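Local coordinates for probable benzoylformate decarboxylase (Rhodococcus jostii, PDB 7ORX), which belongs to the thiamine diphosphate-dependent enzyme family and binds thiamine diphosphate and a sodium ion in a four-chain assembly, at residues Phe245-Pro250 with Met390-Gln395. Numbering follows the deposited sequence.
Sequences FPTRHP and MDLSHQ
T247 meets the 390-395 segment through three hydrogen bonds, two of them at its hydroxyl. OG1 donates to M390 O at 2.8 Å, reaching that carbonyl from about 30° off its plane, and accepts the backbone N-H of L392 with T247 OG1 3.2 Å from L392 N. The third joins the main chains, T247 N lying 3.0 Å from L392 O. A chi1 of 69° turns T247 OG1 to both partners and lets T247 CG2 lie against L392 CB at 3.9 Å. L392 O also receives a CA-H...O contact from P246 CA, 3.4 Å away. P246 to H249 form a type I beta turn in the loop between strands 234-236 and 252-255 of the central domain; the partner loop, following helix 383-389, belongs to the C-terminal cofactor-binding domain, so the bonds tie two domains together. Within the turn, R248 lays its CG across the D391 carboxylate, 3.4 Å from D391 OD1. The R248 chain bends at chi2 and chi3, and its charged group makes no salt bridge with D391 (R248 NE to D391 OD2 5.5 Å); NH2 bonds to G344 O, and the side chain makes a cation-pi contact with F346. Y375 packs against M390 and L392, V224 against F245 and P246.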
ATOM      1  N   PHE C 245     -34.423   8.592  15.017  1.00 67.81           N
ATOM      2  CA  PHE C 245     -35.881   8.863  15.073  1.00 68.01           C
ATOM      3  C   PHE C 245     -36.406   8.580  16.466  1.00 68.36           C
ATOM      4  O   PHE C 245     -35.910   7.672  17.119  1.00 68.87           O
ATOM      5  CB  PHE C 245     -36.567   7.936  14.081  1.00 67.38           C
ATOM      6  CG  PHE C 245     -37.921   8.386  13.643  1.00 66.75           C
ATOM      7  CD1 PHE C 245     -38.051   9.372  12.686  1.00 66.02           C
ATOM      8  CD2 PHE C 245     -39.051   7.768  14.129  1.00 66.56           C
ATOM      9  CE1 PHE C 245     -39.298   9.778  12.253  1.00 66.08           C
ATOM     10  CE2 PHE C 245     -40.307   8.166  13.683  1.00 67.16           C
ATOM     11  CZ  PHE C 245     -40.432   9.185  12.756  1.00 67.48           C
ATOM     12  N   PRO C 246     -37.439   9.301  16.940  1.00 69.14           N
ATOM     13  CA  PRO C 246     -38.038   8.987  18.244  1.00 68.90           C
ATOM     14  C   PRO C 246     -38.625   7.558  18.249  1.00 67.54           C
ATOM     15  O   PRO C 246     -39.404   7.257  17.401  1.00 67.02           O
ATOM     16  CB  PRO C 246     -39.121  10.069  18.434  1.00 69.31           C
ATOM     17  CG  PRO C 246     -38.967  11.079  17.326  1.00 69.04           C
ATOM     18  CD  PRO C 246     -38.080  10.435  16.269  1.00 69.55           C
ATOM     19  N   THR C 247     -38.238   6.699  19.186  1.00 68.23           N
ATOM     20  CA  THR C 247     -38.691   5.272  19.231  1.00 69.14           C
ATOM     21  C   THR C 247     -40.139   5.121  19.695  1.00 69.00           C
ATOM     22  O   THR C 247     -40.601   3.981  19.647  1.00 72.69           O
ATOM     23  CB  THR C 247     -37.829   4.386  20.138  1.00 68.15           C
ATOM     24  OG1 THR C 247     -38.026   4.749  21.506  1.00 67.52           O
ATOM     25  CG2 THR C 247     -36.368   4.453  19.736  1.00 67.75           C
ATOM     26  N   ARG C 248     -40.815   6.186  20.139  1.00 69.28           N
ATOM     27  CA  ARG C 248     -42.247   6.056  20.559  1.00 71.18           C
ATOM     28  C   ARG C 248     -43.108   6.958  19.660  1.00 71.21           C
ATOM     29  O   ARG C 248     -44.235   7.282  19.984  1.00 74.17           O
ATOM     30  CB  ARG C 248     -42.458   6.322  22.058  1.00 70.25           C
ATOM     31  CG  ARG C 248     -41.588   5.475  22.972  1.00 71.21           C
ATOM     32  CD  ARG C 248     -41.848   3.983  22.816  1.00 72.32           C
ATOM     33  NE  ARG C 248     -43.158   3.601  23.385  1.00 74.33           N
ATOM     34  CZ  ARG C 248     -43.821   2.489  23.046  1.00 76.61           C
ATOM     35  NH1 ARG C 248     -43.293   1.639  22.181  1.00 77.77           N
ATOM     36  NH2 ARG C 248     -45.006   2.213  23.561  1.00 77.83           N
ATOM     37  N   HIS C 249     -42.591   7.373  18.548  1.00 70.12           N
ATOM     38  CA  HIS C 249     -43.429   8.031  17.527  1.00 71.59           C
ATOM     39  C   HIS C 249     -44.351   7.007  16.877  1.00 71.27           C
ATOM     40  O   HIS C 249     -43.961   5.871  16.645  1.00 71.27           O
ATOM     41  CB  HIS C 249     -42.543   8.716  16.496  1.00 70.71           C
ATOM     42  CG  HIS C 249     -43.323   9.591  15.594  1.00 71.48           C
ATOM     43  ND1 HIS C 249     -43.869   9.105  14.458  1.00 71.86           N
ATOM     44  CD2 HIS C 249     -43.657  10.900  15.664  1.00 72.81           C
ATOM     45  CE1 HIS C 249     -44.523  10.080  13.838  1.00 74.08           C
ATOM     46  NE2 HIS C 249     -44.386  11.210  14.556  1.00 73.17           N
ATOM     47  N   PRO C 250     -45.598   7.378  16.526  1.00 70.89           N
ATOM     48  CA  PRO C 250     -46.472   6.509  15.733  1.00 71.39           C
ATOM     49  C   PRO C 250     -45.809   5.736  14.587  1.00 71.92           C
ATOM     50  O   PRO C 250     -46.029   4.551  14.485  1.00 73.78           O
ATOM     51  CB  PRO C 250     -47.510   7.512  15.222  1.00 71.36           C
ATOM     52  CG  PRO C 250     -47.700   8.369  16.458  1.00 71.99           C
ATOM     53  CD  PRO C 250     -46.279   8.616  16.936  1.00 71.11           C
ATOM     54  N   MET C 390     -36.941   0.613  24.927  1.00 79.46           N
ATOM     55  CA  MET C 390     -36.355   1.939  25.262  1.00 80.27           C
ATOM     56  C   MET C 390     -37.171   3.073  24.663  1.00 79.18           C
ATOM     57  O   MET C 390     -37.758   2.848  23.576  1.00 78.13           O
ATOM     58  CB  MET C 390     -34.913   2.014  24.774  1.00 85.59           C
ATOM     59  CG  MET C 390     -34.017   1.085  25.569  1.00 89.09           C
ATOM     60  SD  MET C 390     -33.926   1.599  27.275  1.00 94.91           S
ATOM     61  CE  MET C 390     -32.461   2.611  27.184  1.00 92.08           C
ATOM     62  N   ASP C 391     -37.200   4.223  25.369  1.00 78.52           N
ATOM     63  CA  ASP C 391     -37.919   5.468  24.945  1.00 78.48           C
ATOM     64  C   ASP C 391     -36.891   6.574  24.705  1.00 74.85           C
ATOM     65  O   ASP C 391     -36.705   7.419  25.576  1.00 73.58           O
ATOM     66  CB  ASP C 391     -38.995   5.924  25.943  1.00 81.27           C
ATOM     67  CG  ASP C 391     -39.816   7.153  25.548  1.00 85.90           C
ATOM     68  OD1 ASP C 391     -39.588   7.720  24.450  1.00 89.80           O
ATOM     69  OD2 ASP C 391     -40.684   7.549  26.361  1.00 94.98           O
ATOM     70  N   LEU C 392     -36.304   6.567  23.521  1.00 73.64           N
ATOM     71  CA  LEU C 392     -35.304   7.557  23.028  1.00 72.33           C
ATOM     72  C   LEU C 392     -36.041   8.627  22.238  1.00 72.27           C
ATOM     73  O   LEU C 392     -36.787   8.255  21.342  1.00 72.21           O
ATOM     74  CB  LEU C 392     -34.327   6.811  22.120  1.00 70.30           C
ATOM     75  CG  LEU C 392     -33.218   6.009  22.792  1.00 69.72           C
ATOM     76  CD1 LEU C 392     -33.633   5.485  24.127  1.00 70.02           C
ATOM     77  CD2 LEU C 392     -32.776   4.857  21.916  1.00 69.33           C
ATOM     78  N   SER C 393     -35.857   9.909  22.530  1.00 74.77           N
ATOM     79  CA  SER C 393     -36.671  10.963  21.858  1.00 78.33           C
ATOM     80  C   SER C 393     -35.878  12.225  21.503  1.00 78.40           C
ATOM     81  O   SER C 393     -36.512  13.186  21.098  1.00 82.02           O
ATOM     82  CB  SER C 393     -37.886  11.301  22.700  1.00 80.19           C
ATOM     83  OG  SER C 393     -37.514  11.928  23.911  1.00 83.44           O
ATOM     84  N   HIS C 394     -34.578  12.252  21.771  1.00 77.51           N
ATOM     85  CA  HIS C 394     -33.659  13.401  21.585  1.00 75.51           C
ATOM     86  C   HIS C 394     -32.562  13.000  20.611  1.00 72.02           C
ATOM     87  O   HIS C 394     -32.179  11.782  20.596  1.00 69.78           O
ATOM     88  CB  HIS C 394     -33.029  13.901  22.902  1.00 79.82           C
ATOM     89  CG  HIS C 394     -33.996  14.642  23.772  1.00 86.78           C
ATOM     90  ND1 HIS C 394     -34.908  13.971  24.580  1.00 95.38           N
ATOM     91  CD2 HIS C 394     -34.203  15.965  23.986  1.00 92.05           C
ATOM     92  CE1 HIS C 394     -35.640  14.846  25.244  1.00 97.16           C
ATOM     93  NE2 HIS C 394     -35.231  16.083  24.886  1.00 94.91           N
ATOM     94  N   GLN C 395     -32.067  13.973  19.829  1.00 67.96           N
ATOM     95  CA  GLN C 395     -30.853  13.785  19.001  1.00 66.53           C
ATOM     96  C   GLN C 395     -29.778  13.123  19.878  1.00 65.72           C
ATOM     97  O   GLN C 395     -29.698  13.413  21.075  1.00 65.39           O
ATOM     98  CB  GLN C 395     -30.413  15.152  18.463  1.00 66.64           C
ATOM     99  CG  GLN C 395     -29.285  15.108  17.463  1.00 66.03           C
ATOM    100  CD  GLN C 395     -27.932  14.888  18.089  1.00 66.87           C
ATOM    101  OE1 GLN C 395     -27.038  14.361  17.421  1.00 69.73           O
ATOM    102  NE2 GLN C 395     -27.756  15.285  19.350  1.00 65.15           N
TER